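PDB 3LG0: ornithine aminotransferase from Plasmodium falciparum, which catalyses the pyridoxal 5'-phosphate-dependent transfer of the delta-amino group of ornithine to 2-oxoglutarate, giving L-glutamate and its 5-semialdehyde. Local coordinates for residues Phe101-Gly112 with Pro270-Met281; Ala70-Cys81 with Thr292-Ile302. All coordinates share one frame; numbering follows the deposited sequence.

Interaction 1. Residues Phe101-Gly112 with Pro270-Met281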
loop_
_atom_site.group_PDB
_atom_site.type_symbol
_atom_site.label_atom_id
_atom_site.label_comp_id
_atom_site.label_asym_id
_atom_site.label_seq_id
_atom_site.Cartn_x
_atom_site.Cartn_y
_atom_site.Cartn_z
ATOM N N PHE A 101 4.945 -9.059 21.089
ATOM C CA PHE A 101 6.016 -8.064 21.151
ATOM C C PHE A 101 6.014 -7.273 22.445
ATOM O O PHE A 101 6.983 -6.573 22.755
ATOM C CB PHE A 101 5.952 -7.110 19.944
ATOM C CG PHE A 101 6.370 -7.751 18.642
ATOM C CD1 PHE A 101 7.706 -7.837 18.291
ATOM C CD2 PHE A 101 5.424 -8.281 17.783
ATOM C CE1 PHE A 101 8.092 -8.434 17.091
ATOM C CE2 PHE A 101 5.796 -8.877 16.592
ATOM C CZ PHE A 101 7.137 -8.958 16.244
ATOM N N GLY A 102 4.920 -7.375 23.190
ATOM C CA GLY A 102 4.818 -6.707 24.466
ATOM C C GLY A 102 4.534 -5.221 24.368
ATOM O O GLY A 102 5.211 -4.403 24.995
ATOM N N TYR A 103 3.526 -4.867 23.579
ATOM C CA TYR A 103 3.048 -3.493 23.539
ATOM C C TYR A 103 1.541 -3.503 23.731
ATOM O O TYR A 103 0.873 -4.497 23.400
ATOM C CB TYR A 103 3.446 -2.814 22.220
ATOM C CG TYR A 103 4.916 -2.495 22.156
ATOM C CD1 TYR A 103 5.389 -1.242 22.519
ATOM C CD2 TYR A 103 5.836 -3.450 21.749
ATOM C CE1 TYR A 103 6.753 -0.947 22.468
ATOM C CE2 TYR A 103 7.205 -3.167 21.691
ATOM C CZ TYR A 103 7.654 -1.913 22.058
ATOM O OH TYR A 103 9.002 -1.618 22.017
ATOM N N ASP A 104 1.012 -2.408 24.277
ATOM C CA ASP A 104 -0.427 -2.289 24.514
ATOM C C ASP A 104 -1.208 -2.408 23.212
ATOM O O ASP A 104 -2.200 -3.129 23.145
ATOM C CB ASP A 104 -0.773 -0.955 25.180
ATOM C CG ASP A 104 -0.224 -0.840 26.586
ATOM O OD1 ASP A 104 -0.043 -1.868 27.243
ATOM O OD2 ASP A 104 0.025 0.286 27.037
ATOM N N LYS A 105 -0.754 -1.699 22.181
ATOM C CA LYS A 105 -1.556 -1.556 20.977
ATOM C C LYS A 105 -0.779 -1.682 19.668
ATOM O O LYS A 105 0.434 -1.501 19.618
ATOM C CB LYS A 105 -2.341 -0.240 21.037
ATOM C CG LYS A 105 -3.604 -0.346 21.908
ATOM C CD LYS A 105 -4.364 0.970 21.994
ATOM C CE LYS A 105 -5.718 0.779 22.663
ATOM N NZ LYS A 105 -5.560 -0.002 23.926
ATOM N N VAL A 106 -1.501 -2.025 18.608
ATOM C CA VAL A 106 -0.925 -2.083 17.281
ATOM C C VAL A 106 -1.878 -1.437 16.277
ATOM O O VAL A 106 -3.103 -1.428 16.458
ATOM C CB VAL A 106 -0.590 -3.544 16.865
ATOM C CG1 VAL A 106 -1.847 -4.315 16.567
ATOM C CG2 VAL A 106 0.352 -3.570 15.641
ATOM N N LEU A 107 -1.289 -0.885 15.221
ATOM C CA LEU A 107 -2.023 -0.263 14.126
ATOM C C LEU A 107 -1.543 -0.904 12.831
ATOM O O LEU A 107 -0.354 -0.815 12.506
ATOM C CB LEU A 107 -1.752 1.245 14.150
ATOM C CG LEU A 107 -2.069 2.214 13.011
ATOM C CD1 LEU A 107 -3.245 1.798 12.154
ATOM C CD2 LEU A 107 -2.297 3.597 13.633
ATOM N N MET A 108 -2.452 -1.574 12.114
ATOM C CA MET A 108 -2.100 -2.300 10.884
ATOM C C MET A 108 -2.249 -1.417 9.650
ATOM O O MET A 108 -3.264 -0.758 9.479
ATOM C CB MET A 108 -2.987 -3.546 10.674
ATOM C CG MET A 108 -3.013 -4.540 11.811
ATOM S SD MET A 108 -1.390 -5.167 12.270
ATOM C CE MET A 108 -1.036 -6.259 10.889
ATOM N N MET A 109 -1.256 -1.463 8.767
ATOM C CA MET A 109 -1.348 -0.754 7.495
ATOM C C MET A 109 -0.837 -1.638 6.355
ATOM O O MET A 109 -0.595 -2.826 6.539
ATOM C CB MET A 109 -0.552 0.544 7.593
ATOM C CG MET A 109 -0.101 0.797 9.016
ATOM S SD MET A 109 0.413 2.476 9.300
ATOM C CE MET A 109 -1.053 3.247 8.595
ATOM N N ASN A 110 -0.656 -1.057 5.182
ATOM C CA ASN A 110 -0.224 -1.829 4.029
ATOM C C ASN A 110 1.285 -1.776 3.779
ATOM O O ASN A 110 1.936 -2.814 3.651
ATOM C CB ASN A 110 -0.974 -1.377 2.789
ATOM C CG ASN A 110 -2.464 -1.230 3.033
ATOM O OD1 ASN A 110 -3.165 -2.207 3.285
ATOM N ND2 ASN A 110 -2.955 -0.012 2.922
ATOM N N THR A 111 1.850 -0.578 3.717
ATOM C CA THR A 111 3.232 -0.456 3.246
ATOM C C THR A 111 4.189 0.108 4.288
ATOM O O THR A 111 3.766 0.706 5.262
ATOM C CB THR A 111 3.310 0.421 1.986
ATOM O OG1 THR A 111 2.961 1.769 2.324
ATOM C CG2 THR A 111 2.358 -0.101 0.909
ATOM N N GLY A 112 5.479 -0.093 4.069
ATOM C CA GLY A 112 6.490 0.513 4.907
ATOM C C GLY A 112 6.389 2.029 4.877
ATOM O O GLY A 112 6.563 2.677 5.895
ATOM N N PRO A 270 0.858 -7.077 1.084
ATOM C CA PRO A 270 1.492 -5.891 1.695
ATOM C C PRO A 270 0.952 -5.597 3.112
ATOM O O PRO A 270 -0.228 -5.243 3.325
ATOM C CB PRO A 270 1.125 -4.751 0.727
ATOM C CG PRO A 270 0.613 -5.420 -0.510
ATOM C CD PRO A 270 -0.014 -6.706 -0.037
ATOM N N ILE A 271 1.812 -5.768 4.103
ATOM C CA ILE A 271 1.399 -5.518 5.484
ATOM C C ILE A 271 2.485 -4.775 6.259
ATOM O O ILE A 271 3.662 -5.078 6.141
ATOM C CB ILE A 271 1.100 -6.832 6.246
ATOM C CG1 ILE A 271 0.249 -7.798 5.407
ATOM C CG2 ILE A 271 0.429 -6.541 7.587
ATOM C CD1 ILE A 271 0.010 -9.118 6.109
ATOM N N SER A 272 2.078 -3.819 7.076
ATOM C CA SER A 272 3.008 -3.144 7.958
ATOM C C SER A 272 2.254 -2.841 9.250
ATOM O O SER A 272 1.024 -2.984 9.311
ATOM C CB SER A 272 3.529 -1.861 7.299
ATOM O OG SER A 272 2.499 -0.904 7.238
ATOM N N ALA A 273 2.979 -2.419 10.275
ATOM C CA ALA A 273 2.372 -2.175 11.586
ATOM C C ALA A 273 3.186 -1.206 12.440
ATOM O O ALA A 273 4.411 -1.135 12.337
ATOM C CB ALA A 273 2.184 -3.518 12.359
ATOM N N ILE A 274 2.480 -0.489 13.305
ATOM C CA ILE A 274 3.102 0.277 14.343
ATOM C C ILE A 274 2.668 -0.291 15.701
ATOM O O ILE A 274 1.481 -0.522 15.943
ATOM C CB ILE A 274 2.732 1.760 14.232
ATOM C CG1 ILE A 274 3.381 2.376 12.997
ATOM C CG2 ILE A 274 3.196 2.520 15.448
ATOM C CD1 ILE A 274 2.814 3.755 12.648
ATOM N N LEU A 275 3.635 -0.526 16.584
ATOM C CA LEU A 275 3.330 -0.987 17.940
ATOM C C LEU A 275 3.738 0.089 18.919
ATOM O O LEU A 275 4.821 0.676 18.801
ATOM C CB LEU A 275 4.107 -2.251 18.285
ATOM C CG LEU A 275 3.827 -3.525 17.518
ATOM C CD1 LEU A 275 5.131 -4.324 17.422
ATOM C CD2 LEU A 275 2.739 -4.332 18.212
ATOM N N ALA A 276 2.886 0.331 19.900
ATOM C CA ALA A 276 3.159 1.351 20.900
ATOM C C ALA A 276 2.252 1.095 22.097
ATOM O O ALA A 276 1.262 0.367 21.988
ATOM C CB ALA A 276 2.915 2.746 20.310
ATOM N N ASN A 277 2.590 1.678 23.239
ATOM C CA ASN A 277 1.739 1.544 24.418
ATOM C C ASN A 277 0.627 2.581 24.438
ATOM O O ASN A 277 0.656 3.526 23.657
ATOM C CB ASN A 277 2.577 1.627 25.687
ATOM C CG ASN A 277 3.415 0.404 25.894
ATOM O OD1 ASN A 277 2.987 -0.715 25.597
ATOM N ND2 ASN A 277 4.624 0.599 26.405
ATOM N N ASP A 278 -0.334 2.406 25.341
ATOM C CA ASP A 278 -1.501 3.305 25.422
ATOM C C ASP A 278 -1.177 4.802 25.507
ATOM O O ASP A 278 -1.825 5.609 24.845
ATOM C CB ASP A 278 -2.433 2.895 26.557
ATOM C CG ASP A 278 -3.285 1.696 26.204
ATOM O OD1 ASP A 278 -3.434 1.407 25.003
ATOM O OD2 ASP A 278 -3.816 1.043 27.122
ATOM N N ASP A 279 -0.166 5.172 26.286
ATOM C CA ASP A 279 0.171 6.586 26.434
ATOM C C ASP A 279 0.547 7.285 25.128
ATOM O O ASP A 279 0.305 8.485 24.980
ATOM C CB ASP A 279 1.233 6.826 27.521
ATOM C CG ASP A 279 2.485 5.980 27.331
ATOM O OD1 ASP A 279 2.359 4.750 27.143
ATOM O OD2 ASP A 279 3.603 6.546 27.395
ATOM N N VAL A 280 1.149 6.556 24.185
ATOM C CA VAL A 280 1.408 7.128 22.866
ATOM C C VAL A 280 0.273 6.847 21.878
ATOM O O VAL A 280 -0.225 7.764 21.240
ATOM C CB VAL A 280 2.771 6.687 22.259
ATOM C CG1 VAL A 280 3.929 7.171 23.120
ATOM C CG2 VAL A 280 2.824 5.199 22.130
ATOM N N MET A 281 -0.157 5.592 21.766
ATOM C CA MET A 281 -1.141 5.237 20.736
ATOM C C MET A 281 -2.482 5.965 20.859
ATOM O O MET A 281 -3.073 6.328 19.853
ATOM C CB MET A 281 -1.363 3.730 20.692
ATOM C CG MET A 281 -2.093 3.257 19.442
ATOM S SD MET A 281 -1.045 3.200 17.957
ATOM C CE MET A 281 -0.343 1.558 18.117
HETATM O O HOH W 1 -2.832 -4.832 4.181
#
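The rings of Phe-101 and Tyr-103 are both met obliquely by Leu-275, whose CD1 lies 3.8 Å from Phe-101 CG while its CB approaches Tyr-103. The other flat groups are the Asp-104 carboxylate and the Asn-277 amide, their planes 48° apart. They introduce an antiparallel strand pair at the border of the seven-stranded sheet of the fold type I aminotransferase large domain: 105-109 is an outermost strand of this sheet within the chain, the backbone of Val-106 bonding to the second subunit, and 272-276 is the strand that runs against the parallel ones. Asn-277 OD1 accepts Asp-104 N at 2.9 Å in the carbonyl plane. In return, the anti lone pair of Asp-104 OD2 takes Asp-278 N at 2.7 Å, a nearly straight bond (174°) to the first turn of helix 278-281. Lys-105 NZ, bent over by its last torsion (chi4 48°), forms a salt bridge with Asp-278 OD1 (2.8 Å) and also bonds Thr-19 O of the second subunit. On the sheet face of Val-106 and Met-108, Val-106 CG2 lies alongside Leu-275 CD2 at 3.6 Å, and helix 88-101 covers Met-108. At the far end Ser-272 OG donates to Thr-111 O, from above the carbonyl plane, at 2.8 Å.

Interaction 2. Residues Ala70-Cys81 with Thr292-Ile302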
loop_
_atom_site.group_PDB
_atom_site.type_symbol
_atom_site.label_atom_id
_atom_site.label_comp_id
_atom_site.label_asym_id
_atom_site.label_seq_id
_atom_site.Cartn_x
_atom_site.Cartn_y
_atom_site.Cartn_z
ATOM N N ALA A 70 -3.075 -20.356 5.228
ATOM C CA ALA A 70 -3.810 -19.383 6.024
ATOM C C ALA A 70 -4.469 -18.380 5.101
ATOM O O ALA A 70 -5.578 -17.903 5.368
ATOM C CB ALA A 70 -2.904 -18.689 7.025
ATOM N N MET A 71 -3.794 -18.092 3.994
ATOM C CA MET A 71 -4.339 -17.179 3.003
ATOM C C MET A 71 -5.624 -17.697 2.336
ATOM O O MET A 71 -6.638 -16.996 2.288
ATOM C CB MET A 71 -3.292 -16.853 1.940
ATOM C CG MET A 71 -3.763 -15.817 0.906
ATOM S SD MET A 71 -2.454 -15.318 -0.229
ATOM C CE MET A 71 -2.803 -16.341 -1.634
ATOM N N ILE A 72 -5.571 -18.913 1.805
ATOM C CA ILE A 72 -6.732 -19.510 1.139
ATOM C C ILE A 72 -7.927 -19.623 2.089
ATOM O O ILE A 72 -9.048 -19.282 1.728
ATOM C CB ILE A 72 -6.386 -20.890 0.584
ATOM C CG1 ILE A 72 -5.299 -20.771 -0.490
ATOM C CG2 ILE A 72 -7.628 -21.571 0.032
ATOM C CD1 ILE A 72 -4.791 -22.119 -0.977
ATOM N N ASN A 73 -7.666 -20.065 3.314
ATOM C CA ASN A 73 -8.699 -20.197 4.328
ATOM C C ASN A 73 -9.437 -18.899 4.639
ATOM O O ASN A 73 -10.659 -18.886 4.740
ATOM C CB ASN A 73 -8.107 -20.798 5.615
ATOM C CG ASN A 73 -7.846 -22.278 5.483
ATOM O OD1 ASN A 73 -8.335 -22.920 4.547
ATOM N ND2 ASN A 73 -7.075 -22.832 6.409
ATOM N N GLN A 74 -8.699 -17.808 4.802
ATOM C CA GLN A 74 -9.333 -16.526 5.073
ATOM C C GLN A 74 -9.955 -15.974 3.807
ATOM O O GLN A 74 -11.039 -15.406 3.846
ATOM C CB GLN A 74 -8.341 -15.527 5.672
ATOM C CG GLN A 74 -8.946 -14.171 5.926
ATOM C CD GLN A 74 -10.097 -14.257 6.887
ATOM O OE1 GLN A 74 -10.028 -14.977 7.879
ATOM N NE2 GLN A 74 -11.161 -13.534 6.601
ATOM N N ALA A 75 -9.287 -16.170 2.672
ATOM C CA ALA A 75 -9.802 -15.633 1.414
ATOM C C ALA A 75 -11.148 -16.226 0.979
ATOM O O ALA A 75 -11.921 -15.568 0.254
ATOM C CB ALA A 75 -8.773 -15.776 0.299
ATOM N N LYS A 76 -11.416 -17.467 1.391
ATOM C CA LYS A 76 -12.704 -18.114 1.113
ATOM C C LYS A 76 -13.805 -17.457 1.924
ATOM O O LYS A 76 -14.929 -17.333 1.463
ATOM C CB LYS A 76 -12.671 -19.619 1.449
ATOM C CG LYS A 76 -11.886 -20.510 0.473
ATOM C CD LYS A 76 -11.833 -21.951 0.980
ATOM C CE LYS A 76 -11.636 -21.995 2.500
ATOM N NZ LYS A 76 -11.545 -23.384 3.060
ATOM N N LYS A 77 -13.474 -17.045 3.141
ATOM C CA LYS A 77 -14.456 -16.447 4.039
ATOM C C LYS A 77 -14.745 -14.961 3.756
ATOM O O LYS A 77 -15.908 -14.565 3.582
ATOM C CB LYS A 77 -14.011 -16.643 5.488
ATOM C CG LYS A 77 -14.069 -18.087 5.954
ATOM C CD LYS A 77 -13.024 -18.409 7.025
ATOM C CE LYS A 77 -13.325 -17.745 8.348
ATOM N NZ LYS A 77 -12.445 -18.312 9.412
ATOM N N LEU A 78 -13.691 -14.145 3.717
ATOM C CA LEU A 78 -13.834 -12.694 3.554
ATOM C C LEU A 78 -12.458 -12.090 3.331
ATOM O O LEU A 78 -11.555 -12.327 4.125
ATOM C CB LEU A 78 -14.452 -12.090 4.815
ATOM C CG LEU A 78 -14.761 -10.599 4.833
ATOM C CD1 LEU A 78 -15.926 -10.324 3.960
ATOM C CD2 LEU A 78 -15.048 -10.142 6.255
ATOM N N THR A 79 -12.288 -11.322 2.258
ATOM C CA THR A 79 -10.997 -10.695 1.986
ATOM C C THR A 79 -10.981 -9.234 2.381
ATOM O O THR A 79 -9.957 -8.705 2.816
ATOM C CB THR A 79 -10.623 -10.754 0.504
ATOM O OG1 THR A 79 -11.431 -9.809 -0.216
ATOM C CG2 THR A 79 -10.835 -12.168 -0.049
ATOM N N ILE A 80 -12.107 -8.561 2.202
ATOM C CA ILE A 80 -12.171 -7.159 2.574
ATOM C C ILE A 80 -13.580 -6.671 2.866
ATOM O O ILE A 80 -14.520 -6.919 2.122
ATOM C CB ILE A 80 -11.536 -6.234 1.508
ATOM C CG1 ILE A 80 -11.345 -4.824 2.057
ATOM C CG2 ILE A 80 -12.402 -6.145 0.262
ATOM C CD1 ILE A 80 -10.623 -3.920 1.072
ATOM N N CYS A 81 -13.707 -6.018 4.001
ATOM C CA CYS A 81 -14.747 -5.046 4.229
ATOM C C CYS A 81 -13.858 -3.878 4.611
ATOM O O CYS A 81 -12.667 -4.063 4.926
ATOM C CB CYS A 81 -15.642 -5.476 5.377
ATOM S SG CYS A 81 -14.786 -5.572 6.966
ATOM N N THR A 292 -9.152 2.334 2.886
ATOM C CA THR A 292 -7.930 1.554 3.004
ATOM C C THR A 292 -8.118 0.037 2.870
ATOM O O THR A 292 -9.211 -0.525 3.033
ATOM C CB THR A 292 -7.198 1.825 4.363
ATOM O OG1 THR A 292 -7.532 3.124 4.851
ATOM C CG2 THR A 292 -5.672 1.717 4.218
ATOM N N TYR A 293 -7.000 -0.603 2.570
ATOM C CA TYR A 293 -6.832 -2.030 2.678
ATOM C C TYR A 293 -6.214 -2.327 4.023
ATOM O O TYR A 293 -6.121 -3.480 4.424
ATOM C CB TYR A 293 -5.908 -2.538 1.563
ATOM C CG TYR A 293 -6.656 -2.859 0.293
ATOM C CD1 TYR A 293 -7.009 -1.849 -0.588
ATOM C CD2 TYR A 293 -7.009 -4.171 -0.027
ATOM C CE1 TYR A 293 -7.702 -2.129 -1.756
ATOM C CE2 TYR A 293 -7.709 -4.464 -1.205
ATOM C CZ TYR A 293 -8.052 -3.429 -2.059
ATOM O OH TYR A 293 -8.738 -3.660 -3.236
ATOM N N GLY A 294 -5.782 -1.281 4.720
ATOM C CA GLY A 294 -5.084 -1.449 5.988
ATOM C C GLY A 294 -5.984 -2.094 7.024
ATOM O O GLY A 294 -7.078 -1.606 7.284
ATOM N N GLY A 295 -5.532 -3.199 7.608
ATOM C CA GLY A 295 -6.329 -3.891 8.613
ATOM C C GLY A 295 -7.418 -4.786 8.037
ATOM O O GLY A 295 -8.302 -5.224 8.758
ATOM N N ASN A 296 -7.361 -5.071 6.745
ATOM C CA ASN A 296 -8.340 -5.973 6.150
ATOM C C ASN A 296 -8.177 -7.407 6.707
ATOM O O ASN A 296 -7.092 -7.814 7.117
ATOM C CB ASN A 296 -8.251 -5.942 4.618
ATOM C CG ASN A 296 -7.027 -6.668 4.091
ATOM O OD1 ASN A 296 -6.962 -7.914 4.091
ATOM N ND2 ASN A 296 -6.045 -5.899 3.644
ATOM N N PRO A 297 -9.267 -8.173 6.726
ATOM C CA PRO A 297 -9.305 -9.534 7.282
ATOM C C PRO A 297 -8.285 -10.492 6.656
ATOM O O PRO A 297 -7.754 -11.330 7.365
ATOM C CB PRO A 297 -10.717 -10.018 6.972
ATOM C CG PRO A 297 -11.476 -8.850 6.498
ATOM C CD PRO A 297 -10.559 -7.745 6.167
ATOM N N LEU A 298 -8.041 -10.385 5.355
ATOM C CA LEU A 298 -7.100 -11.274 4.693
ATOM C C LEU A 298 -5.663 -11.035 5.168
ATOM O O LEU A 298 -4.945 -11.981 5.518
ATOM C CB LEU A 298 -7.221 -11.148 3.181
ATOM C CG LEU A 298 -6.367 -12.087 2.329
ATOM C CD1 LEU A 298 -6.550 -13.555 2.732
ATOM C CD2 LEU A 298 -6.732 -11.878 0.869
ATOM N N ALA A 299 -5.253 -9.773 5.207
ATOM C CA ALA A 299 -3.942 -9.428 5.747
ATOM C C ALA A 299 -3.793 -9.892 7.202
ATOM O O ALA A 299 -2.737 -10.374 7.615
ATOM C CB ALA A 299 -3.699 -7.926 5.642
ATOM N N ALA A 300 -4.845 -9.720 7.987
ATOM C CA ALA A 300 -4.793 -10.052 9.405
ATOM C C ALA A 300 -4.496 -11.540 9.604
ATOM O O ALA A 300 -3.662 -11.903 10.428
ATOM C CB ALA A 300 -6.113 -9.656 10.084
ATOM N N ALA A 301 -5.161 -12.396 8.832
ATOM C CA ALA A 301 -4.943 -13.844 8.924
ATOM C C ALA A 301 -3.565 -14.249 8.433
ATOM O O ALA A 301 -2.915 -15.100 9.047
ATOM C CB ALA A 301 -6.023 -14.614 8.157
ATOM N N ILE A 302 -3.128 -13.651 7.322
ATOM C CA ILE A 302 -1.813 -13.940 6.744
ATOM C C ILE A 302 -0.713 -13.556 7.720
ATOM O O ILE A 302 0.243 -14.302 7.922
ATOM C CB ILE A 302 -1.588 -13.187 5.415
ATOM C CG1 ILE A 302 -2.454 -13.793 4.320
ATOM C CG2 ILE A 302 -0.110 -13.213 5.016
ATOM C CD1 ILE A 302 -2.664 -12.886 3.145
#
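Gln-74 and Ala-301 meet where two helices of this class-III aminotransferase pack antiparallel; the axes of segments 70-77 and 297-302 approach to 8.6 Å and are inclined at 154°. The close part of this helix pair is built on aliphatic carbons near the two backbones: Gln-74 CB touches Ala-301 CB at 3.5 Å, and Leu-298 CD1 reaches in to the backbone of the other helix, 3.5 Å from Met-71 O, with Ala-75 next to it. In Leu-298, chi1 (-176°) sends CG away from the backbone N, and chi2 then turns CD1 toward the other helix. With its own CG likewise opposite the backbone N, Gln-74 sets that atom beside Pro-297 O; the bend at chi2 then turns its amide back to its own chain, where NE2 donates to Leu-78 O at 2.8 Å, in the carbonyl plane, tying the helix end to the following loop. Pro-297 packs on that loop, its CG 3.8 Å from Leu-78 CD2. Toward solvent the contact is looser: Ala-70, partly exposed, brings its CB only to 4.1 Å from Ala-301 O. Deeper in, Asn-296 caps helix 297-312, its OD1 accepting Ala-299 N at 2.8 Å. Thr-79 OG1 is held by Gly-267 O of the second subunit, and Tyr-293 packs on Lys-262 of that subunit, the residue expected by similarity to carry the cofactor. No hydrogen bond joins the two segments; instead, the loop beyond helix 65-77 makes a CH-pi contact, in which Ile-80 CD1 sits over one face of the Tyr-293 ring, 3.9 Å from its centroid.

Followed from the N terminus, the chain passes through 70-81 and then 101-112, and only after a long excursion returns as 270-281 and 292-302. Interaction 1 closes a loop of 157 intervening residues, which includes the other five strands of the large-domain sheet; it lies nested inside the 210-residue loop closed by interaction 2, and the two do not cross. The inner contact joins the last two strands at one side of the sheet within this chain; the outer one pairs helix 65-77 with helix 297-312, which flank the inner loop. Their centres are 18 Å apart, yet they touch: Asn-110 OD1 packs 3.1 Å from Gly-294 N, and Ile-271 CD1 meets Ala-299 O. Both also reach the second subunit, illustrating how nested closures can join sheet, helices and dimer interface.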